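PDB 4CY9: DPSA from Streptomyces coelicolor, which belongs to the Dps family of ferritin-like proteins and probably oxidises and stores iron within a shell of twelve subunits, with DNA binding as a further activity. Local coordinates for residues 29-34 against 62-67; 98-101 against 107-110; 122-127 against 147-152. All blocks are in the same frame, centred on the assembly; numbering follows the deposited sequence. Where two conformers were deposited one is given.

In the fold
All three contacts belong to one ferritin-like subunit of the twelve-chain shell. Interactions 1 and 3 share its core: their centres lie about 12 Å apart, and Leu-148 closes the seam, its CD2 standing 3.8 Å from Leu-34 CD2 and 3.8 Å from Met-67 SD. Interaction 2 ties down the long connection leading into helix 105-133. Its centre is about 18 Å from that of interaction 1 and about 20 Å from that of interaction 3, and it touches neither, although helix 105-133 serves both interactions 2 and 3. Interactions 1 and 2 border a second subunit and interaction 3 a third. In Dps relatives the iron-oxidising site lies between paired subunits; none of these contacts contains a metal.

Interaction 1 (29-34 against 62-67); sequences HALNDL and DQVRDM
Leu-31 spreads its two methyl groups over the first half of the Met-67 chain, with CD1 4.0 Å from Met-67 CB and CD2 4.0 Å from Met-67 SD. The two side chains cross at about a right angle, and the leucine's methyls are set out along the methionine, CD1 by CB and CD2 by both CB and SD. Met-67 then leaves the contact: beyond CG its chain is extended, and it carries on toward Asp-147 and Leu-148 of helix 135-158. One turn further on, Leu-34 meets Val-64, again crosswise. Its CD2 touches both branches of the valine, at 3.9 Å from Val-64 CG2 and 4.0 Å from Val-64 CG1. With CG1 anti to the backbone N (chi1 174°), Val-64 sends that methyl across to the neighbouring helix, where it comes within 3.4 Å of Leu-31 O and also sits against the shaft of Leu-34. The valine is thus wedged between two residues three apart on the facing helix.

The segments belong to helices 14-44 and 50-77, the first two long helices of the ferritin four-helix bundle. Over 29-34 and 62-67 the axes come within 8.9 Å and run antiparallel, at 156°. Leu-148 lies over Leu-34, Val-64 and Met-67 from helix 135-158, while on another side Asn-32 and Arg-65 pack on a second subunit, Arg-65 on its own counterpart there. All four touching residues are buried and the side chains meet through carbon and sulfur alone, which is consistent with dispersion and the exclusion of water holding the pair here, with shape rather than charge setting the fit.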
loop_
_atom_site.group_PDB
_atom_site.type_symbol
_atom_site.label_atom_id
_atom_site.label_comp_id
_atom_site.label_asym_id
_atom_site.label_seq_id
_atom_site.Cartn_x
_atom_site.Cartn_y
_atom_site.Cartn_z
ATOM N N HIS A 29 5.887 -9.747 33.299
ATOM C CA HIS A 29 4.941 -10.861 33.515
ATOM C C HIS A 29 3.499 -10.430 33.427
ATOM O O HIS A 29 2.682 -11.136 32.919
ATOM C CB HIS A 29 5.191 -11.404 34.994
ATOM C CG HIS A 29 6.524 -12.093 35.127
ATOM N ND1 HIS A 29 7.080 -12.872 34.142
ATOM C CD2 HIS A 29 7.395 -12.125 36.217
ATOM C CE1 HIS A 29 8.286 -13.355 34.617
ATOM N NE2 HIS A 29 8.469 -12.886 35.848
ATOM N N ALA A 30 3.201 -9.240 33.986
ATOM C CA ALA A 30 1.800 -8.762 33.873
ATOM C C ALA A 30 1.342 -8.543 32.427
ATOM O O ALA A 30 0.172 -8.866 32.128
ATOM C CB ALA A 30 1.497 -7.522 34.753
ATOM N N LEU A 31 2.210 -7.968 31.607
ATOM C CA LEU A 31 1.791 -7.697 30.219
ATOM C C LEU A 31 1.697 -9.040 29.470
ATOM O O LEU A 31 0.762 -9.192 28.665
ATOM C CB LEU A 31 2.855 -6.798 29.538
ATOM C CG LEU A 31 2.757 -5.348 30.123
ATOM C CD1 LEU A 31 4.063 -4.640 29.561
ATOM C CD2 LEU A 31 1.507 -4.578 29.568
ATOM N N ASN A 32 2.592 -10.018 29.753
ATOM C CA ASN A 32 2.467 -11.290 29.023
ATOM C C ASN A 32 1.252 -12.023 29.480
ATOM O O ASN A 32 0.507 -12.576 28.650
ATOM C CB ASN A 32 3.707 -12.121 29.320
ATOM C CG ASN A 32 4.924 -11.660 28.472
ATOM O OD1 ASN A 32 4.784 -11.012 27.424
ATOM N ND2 ASN A 32 6.172 -12.056 28.942
ATOM N N ASP A 33 0.976 -12.000 30.803
ATOM C CA ASP A 33 -0.263 -12.690 31.246
ATOM C C ASP A 33 -1.495 -11.948 30.649
ATOM O O ASP A 33 -2.448 -12.604 30.192
ATOM C CB ASP A 33 -0.280 -12.580 32.784
ATOM C CG ASP A 33 -1.291 -13.546 33.468
ATOM O OD1 ASP A 33 -2.295 -13.999 32.846
ATOM O OD2 ASP A 33 -0.959 -13.865 34.643
ATOM N N LEU A 34 -1.435 -10.613 30.500
ATOM C CA LEU A 34 -2.587 -9.928 29.968
ATOM C C LEU A 34 -2.808 -10.290 28.468
ATOM O O LEU A 34 -3.963 -10.549 28.110
ATOM C CB LEU A 34 -2.309 -8.376 30.008
ATOM C CG LEU A 34 -3.465 -7.543 29.396
ATOM C CD1 LEU A 34 -4.823 -7.758 30.145
ATOM C CD2 LEU A 34 -3.095 -6.017 29.677
ATOM N N ASP A 62 -2.679 -6.996 20.116
ATOM C CA ASP A 62 -1.479 -6.582 19.384
ATOM C C ASP A 62 -0.732 -5.462 20.112
ATOM O O ASP A 62 0.494 -5.504 20.184
ATOM C CB ASP A 62 -1.847 -5.986 17.968
ATOM C CG ASP A 62 -2.490 -7.056 17.023
ATOM O OD1 ASP A 62 -2.304 -8.255 17.255
ATOM O OD2 ASP A 62 -3.214 -6.575 16.079
ATOM N N GLN A 63 -1.483 -4.514 20.663
ATOM C CA GLN A 63 -0.883 -3.373 21.376
ATOM C C GLN A 63 -0.159 -3.863 22.651
ATOM O O GLN A 63 0.986 -3.381 23.004
ATOM C CB GLN A 63 -1.971 -2.320 21.768
ATOM C CG GLN A 63 -1.251 -1.140 22.410
ATOM C CD GLN A 63 -1.608 0.374 22.075
ATOM O OE1 GLN A 63 -2.616 0.780 21.451
ATOM N NE2 GLN A 63 -0.725 1.214 22.559
ATOM N N VAL A 64 -0.793 -4.789 23.371
ATOM C CA VAL A 64 -0.158 -5.307 24.611
ATOM C C VAL A 64 1.077 -6.165 24.308
ATOM O O VAL A 64 2.088 -6.101 25.042
ATOM C CB VAL A 64 -1.221 -6.116 25.456
ATOM C CG1 VAL A 64 -0.569 -6.812 26.698
ATOM C CG2 VAL A 64 -2.333 -5.113 25.963
ATOM N N ARG A 65 1.018 -6.942 23.229
ATOM C CA ARG A 65 2.267 -7.674 22.858
ATOM C C ARG A 65 3.397 -6.659 22.518
ATOM O O ARG A 65 4.576 -6.942 22.877
ATOM C CB ARG A 65 2.020 -8.587 21.583
ATOM C CG ARG A 65 1.162 -9.812 22.032
ATOM C CD ARG A 65 0.585 -10.474 20.708
ATOM N NE ARG A 65 -0.058 -11.769 21.095
ATOM C CZ ARG A 65 -0.690 -12.555 20.172
ATOM N NH1 ARG A 65 -0.850 -12.082 18.892
ATOM N NH2 ARG A 65 -1.125 -13.711 20.583
ATOM N N ASP A 66 3.079 -5.551 21.864
ATOM C CA ASP A 66 4.075 -4.533 21.557
ATOM C C ASP A 66 4.633 -3.930 22.889
ATOM O O ASP A 66 5.847 -3.676 23.021
ATOM C CB ASP A 66 3.497 -3.382 20.700
ATOM C CG ASP A 66 3.298 -3.753 19.198
ATOM O OD1 ASP A 66 3.842 -4.743 18.785
ATOM O OD2 ASP A 66 2.598 -2.945 18.506
ATOM N N MET A 67 3.727 -3.626 23.831
ATOM C CA MET A 67 4.165 -3.092 25.172
ATOM C C MET A 67 5.132 -4.109 25.834
ATOM O O MET A 67 6.192 -3.659 26.328
ATOM C CB MET A 67 2.920 -2.954 26.134
ATOM C CG MET A 67 2.026 -1.769 25.604
ATOM S SD MET A 67 0.695 -1.774 26.883
ATOM C CE MET A 67 -0.465 -0.796 25.917
#

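Interaction 2 (98-101 against 107-110); sequences YSIG and AHLG
His-108 takes hold of the loop at two points on its rim. Its ND1 forms a hydrogen bond with Tyr-98 OH at 2.7 Å, in which either partner could supply the proton, and its NE2 donates to Gly-101 O at 2.8 Å. The second bond is weak, for the N-H points well off the oxygen, with an angle of only 118°. Both partners sit near the plane of the imidazole, so the ring is held at two edge positions, firmly at ND1 and weakly at NE2, which probably limits its rotation about chi2. The phenol reaches ND1 from its own edge: the two rings meet rim to rim, planes 13° apart and centroids 5.9 Å apart, with neither over the face of the other. Tyr-98 CE2 lies 3.7 Å from His-108 ND1 beside the hydrogen bond. Ile-100 lies over one imidazole face, though it was deposited in two conformers and the modelled approach is too close to be trusted in detail.

These bonds fasten the long connection that joins the second and third helices of the ferritin four-helix bundle, a connection that in this chain carries the short helix 86-92. Past Gly-101 the chain forms strand 103-104, paired in parallel with strand 45-46, and then enters helix 105-133, on whose first turns His-108 stands.

Further out, His-108 NE2 also makes a weak bond to Asn-44 O, so it has two carbonyl acceptors, both weakly bonded, and its proton may be shared between them. His-40 NE2 is hydrogen-bonded to Ile-100 O. The tyrosine ring rests on Thr-37 and Val-41 of helix 14-44 and on Ala-111 and Val-115. Tyr-98 also packs against Thr-85 of a second subunit.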
loop_
_atom_site.group_PDB
_atom_site.type_symbol
_atom_site.label_atom_id
_atom_site.label_comp_id
_atom_site.label_asym_id
_atom_site.label_seq_id
_atom_site.Cartn_x
_atom_site.Cartn_y
_atom_site.Cartn_z
ATOM N N TYR A 98 -6.642 -15.754 35.269
ATOM C CA TYR A 98 -8.038 -15.351 34.902
ATOM C C TYR A 98 -8.923 -16.585 35.000
ATOM O O TYR A 98 -8.546 -17.659 34.553
ATOM C CB TYR A 98 -7.987 -14.904 33.424
ATOM C CG TYR A 98 -9.277 -14.321 32.940
ATOM C CD1 TYR A 98 -9.654 -13.014 33.313
ATOM C CD2 TYR A 98 -10.083 -15.103 32.071
ATOM C CE1 TYR A 98 -10.833 -12.472 32.803
ATOM C CE2 TYR A 98 -11.264 -14.578 31.518
ATOM C CZ TYR A 98 -11.656 -13.273 31.931
ATOM O OH TYR A 98 -12.814 -12.773 31.361
ATOM N N SER A 99 -10.124 -16.377 35.594
ATOM C CA SER A 99 -10.892 -17.560 36.101
ATOM C C SER A 99 -12.133 -17.853 35.262
ATOM O O SER A 99 -12.869 -18.793 35.620
ATOM C CB SER A 99 -11.398 -17.277 37.585
ATOM O OG SER A 99 -12.220 -16.110 37.586
ATOM N N ILE A 100 -12.419 -17.129 34.178
ATOM C CA ILE A 100 -13.638 -17.307 33.369
ATOM C C ILE A 100 -13.316 -18.209 32.162
ATOM O O ILE A 100 -12.320 -17.897 31.419
ATOM C CB ILE A 100 -14.139 -15.946 32.789
ATOM C CG1 ILE A 100 -14.304 -14.934 33.956
ATOM C CG2 ILE A 100 -15.504 -16.145 32.097
ATOM C CD1 ILE A 100 -15.212 -15.449 35.125
ATOM N N GLY A 101 -14.101 -19.291 31.948
ATOM C CA GLY A 101 -13.864 -20.085 30.687
ATOM C C GLY A 101 -14.832 -19.537 29.616
ATOM O O GLY A 101 -14.789 -18.338 29.201
ATOM N N ALA A 107 -20.198 -10.876 30.745
ATOM C CA ALA A 107 -19.589 -11.425 31.803
ATOM C C ALA A 107 -17.996 -11.358 31.709
ATOM O O ALA A 107 -17.236 -11.154 32.726
ATOM C CB ALA A 107 -19.970 -12.877 32.007
ATOM N N HIS A 108 -17.486 -11.699 30.538
ATOM C CA HIS A 108 -16.008 -11.586 30.368
ATOM C C HIS A 108 -15.579 -10.122 30.502
ATOM O O HIS A 108 -14.489 -9.856 31.076
ATOM C CB HIS A 108 -15.612 -12.042 28.986
ATOM C CG HIS A 108 -15.378 -13.508 28.917
ATOM N ND1 HIS A 108 -14.312 -14.080 29.567
ATOM C CD2 HIS A 108 -16.006 -14.554 28.141
ATOM C CE1 HIS A 108 -14.275 -15.436 29.350
ATOM N NE2 HIS A 108 -15.314 -15.739 28.471
ATOM N N LEU A 109 -16.353 -9.183 29.991
ATOM C CA LEU A 109 -15.898 -7.764 30.092
ATOM C C LEU A 109 -15.884 -7.366 31.587
ATOM O O LEU A 109 -14.983 -6.631 31.989
ATOM C CB LEU A 109 -16.876 -6.812 29.329
ATOM C CG LEU A 109 -16.693 -6.996 27.778
ATOM C CD1 LEU A 109 -17.562 -5.965 27.045
ATOM C CD2 LEU A 109 -15.223 -6.834 27.323
ATOM N N GLY A 110 -16.879 -7.775 32.414
ATOM C CA GLY A 110 -16.816 -7.565 33.863
ATOM C C GLY A 110 -15.506 -8.049 34.488
ATOM O O GLY A 110 -14.887 -7.358 35.328
#

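Interaction 3 (122-127 against 147-152)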
loop_
_atom_site.group_PDB
_atom_site.type_symbol
_atom_site.label_atom_id
_atom_site.label_comp_id
_atom_site.label_asym_id
_atom_site.label_seq_id
_atom_site.Cartn_x
_atom_site.Cartn_y
_atom_site.Cartn_z
ATOM N N GLY A 122 -0.569 -1.658 38.956
ATOM C CA GLY A 122 0.817 -2.127 38.922
ATOM C C GLY A 122 1.674 -1.201 38.075
ATOM O O GLY A 122 2.831 -0.896 38.443
ATOM N N MET A 123 1.113 -0.774 36.925
ATOM C CA MET A 123 1.902 0.151 36.047
ATOM C C MET A 123 2.056 1.515 36.701
ATOM O O MET A 123 3.131 2.119 36.607
ATOM C CB MET A 123 1.161 0.350 34.702
ATOM C CG MET A 123 1.307 -0.968 33.846
ATOM S SD MET A 123 2.947 -1.251 33.161
ATOM C CE MET A 123 2.912 -0.102 31.744
ATOM N N ARG A 124 1.013 1.960 37.426
ATOM C CA ARG A 124 1.156 3.310 38.024
ATOM C C ARG A 124 2.247 3.265 39.127
ATOM O O ARG A 124 2.989 4.249 39.261
ATOM C CB ARG A 124 -0.181 3.690 38.740
ATOM C CG ARG A 124 -1.093 4.385 37.816
ATOM C CD ARG A 124 -2.271 5.169 38.535
ATOM N NE ARG A 124 -3.037 5.673 37.385
ATOM C CZ ARG A 124 -2.792 6.863 36.784
ATOM N NH1 ARG A 124 -1.966 7.718 37.374
ATOM N NH2 ARG A 124 -3.460 7.257 35.685
ATOM N N ALA A 125 2.300 2.157 39.877
ATOM C CA ALA A 125 3.329 1.977 40.921
ATOM C C ALA A 125 4.707 1.917 40.252
ATOM O O ALA A 125 5.701 2.535 40.736
ATOM C CB ALA A 125 3.122 0.718 41.778
ATOM N N ALA A 126 4.807 1.198 39.139
ATOM C CA ALA A 126 6.085 1.101 38.430
ATOM C C ALA A 126 6.494 2.469 37.859
ATOM O O ALA A 126 7.729 2.765 37.816
ATOM C CB ALA A 126 5.975 0.015 37.231
ATOM N N VAL A 127 5.555 3.313 37.357
ATOM C CA VAL A 127 5.896 4.680 36.867
ATOM C C VAL A 127 6.564 5.470 38.016
ATOM O O VAL A 127 7.592 6.170 37.820
ATOM C CB VAL A 127 4.631 5.419 36.446
ATOM C CG1 VAL A 127 4.873 6.909 36.269
ATOM C CG2 VAL A 127 4.151 4.754 35.066
ATOM N N ASP A 147 -2.483 4.039 27.502
ATOM C CA ASP A 147 -3.137 3.143 26.527
ATOM C C ASP A 147 -3.921 2.014 27.230
ATOM O O ASP A 147 -5.046 1.679 26.783
ATOM C CB ASP A 147 -2.071 2.510 25.582
ATOM C CG ASP A 147 -1.586 3.536 24.498
ATOM O OD1 ASP A 147 -2.188 4.599 24.304
ATOM O OD2 ASP A 147 -0.591 3.207 23.848
ATOM N N LEU A 148 -3.353 1.456 28.299
ATOM C CA LEU A 148 -4.068 0.370 29.014
ATOM C C LEU A 148 -5.322 0.957 29.652
ATOM O O LEU A 148 -6.405 0.285 29.600
ATOM C CB LEU A 148 -3.185 -0.208 30.163
ATOM C CG LEU A 148 -1.955 -0.976 29.523
ATOM C CD1 LEU A 148 -0.829 -1.219 30.597
ATOM C CD2 LEU A 148 -2.407 -2.377 28.975
ATOM N N GLU A 149 -5.233 2.162 30.265
ATOM C CA GLU A 149 -6.452 2.747 30.855
ATOM C C GLU A 149 -7.495 3.039 29.782
ATOM O O GLU A 149 -8.712 2.934 30.063
ATOM C CB GLU A 149 -6.084 4.085 31.526
ATOM C CG GLU A 149 -5.298 3.825 32.793
ATOM C CD GLU A 149 -4.793 5.145 33.407
ATOM O OE1 GLU A 149 -4.683 6.195 32.702
ATOM O OE2 GLU A 149 -4.340 5.075 34.611
ATOM N N GLN A 150 -7.081 3.412 28.552
ATOM C CA GLN A 150 -8.088 3.712 27.547
ATOM C C GLN A 150 -8.766 2.415 27.074
ATOM O O GLN A 150 -9.970 2.397 26.753
ATOM C CB GLN A 150 -7.506 4.463 26.295
ATOM C CG GLN A 150 -7.007 5.929 26.762
ATOM C CD GLN A 150 -8.176 6.786 27.291
ATOM O OE1 GLN A 150 -9.361 6.843 26.652
ATOM N NE2 GLN A 150 -7.980 7.314 28.411
ATOM N N PHE A 151 -7.976 1.334 27.035
ATOM C CA PHE A 151 -8.692 0.087 26.613
ATOM C C PHE A 151 -9.586 -0.384 27.783
ATOM O O PHE A 151 -10.730 -0.880 27.525
ATOM C CB PHE A 151 -7.721 -1.085 26.358
ATOM C CG PHE A 151 -8.513 -2.301 25.835
ATOM C CD1 PHE A 151 -9.070 -2.330 24.556
ATOM C CD2 PHE A 151 -8.769 -3.341 26.692
ATOM C CE1 PHE A 151 -9.769 -3.328 24.139
ATOM C CE2 PHE A 151 -9.384 -4.517 26.172
ATOM C CZ PHE A 151 -9.924 -4.457 24.872
ATOM N N GLN A 152 -9.186 -0.122 29.001
ATOM C CA GLN A 152 -10.148 -0.472 30.120
ATOM C C GLN A 152 -11.413 0.368 30.022
ATOM O O GLN A 152 -12.499 -0.083 30.358
ATOM C CB GLN A 152 -9.456 -0.237 31.474
ATOM C CG GLN A 152 -10.396 -0.509 32.668
ATOM C CD GLN A 152 -9.756 -0.237 34.031
ATOM O OE1 GLN A 152 -9.055 0.803 34.162
ATOM N NE2 GLN A 152 -10.013 -1.088 35.024
#
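The guanidinium of Arg-124 and the carboxylate of Glu-149 meet edge on and nearly coplanar, their planes 19° apart, with Glu-149 OE2 at the guanidinium edge and not over its face. A single oxygen does most of the work. Glu-149 OE2 receives Arg-124 NH2 at 2.6 Å through its syn lone pair, with an N-H...O angle of 140° and a tilt of 18° from the guanidinium plane. The same oxygen takes a weak second bond from Arg-124 NE at 3.1 Å. Arg-124 reaches over with its chain extended from CG to NE, and the long axes of the two side chains cross at about a right angle.

Both charges have further mates on a third subunit: Asp-134 of that chain pairs with Arg-124 NH2, and its Arg-74 with Glu-149 OE1. The bridge is therefore one link in an alternating row of charges across the subunit interface. With an alanine at Arg-124, Glu-149 OE2 would probably lose the partner that grips it twice, keeping only the Arg-74 bridge through OE1, and Asp-134 of the third subunit would lose this mate.

On the inner side of the bridge, toward the bundle core, Met-123 bends at both chi2 and chi3, which curls its chain so that two carbons reach one leucine methyl: CG is 3.9 Å and CE 4.1 Å from Leu-148 CD1. The pair joins helices 105-133 and 135-158, consecutive and linked by a short turn. An apolar layer facing inward with a salt bridge outside it, where subunits meet, suits this antiparallel helical hairpin, the second half of the ferritin-like four-helix bundle.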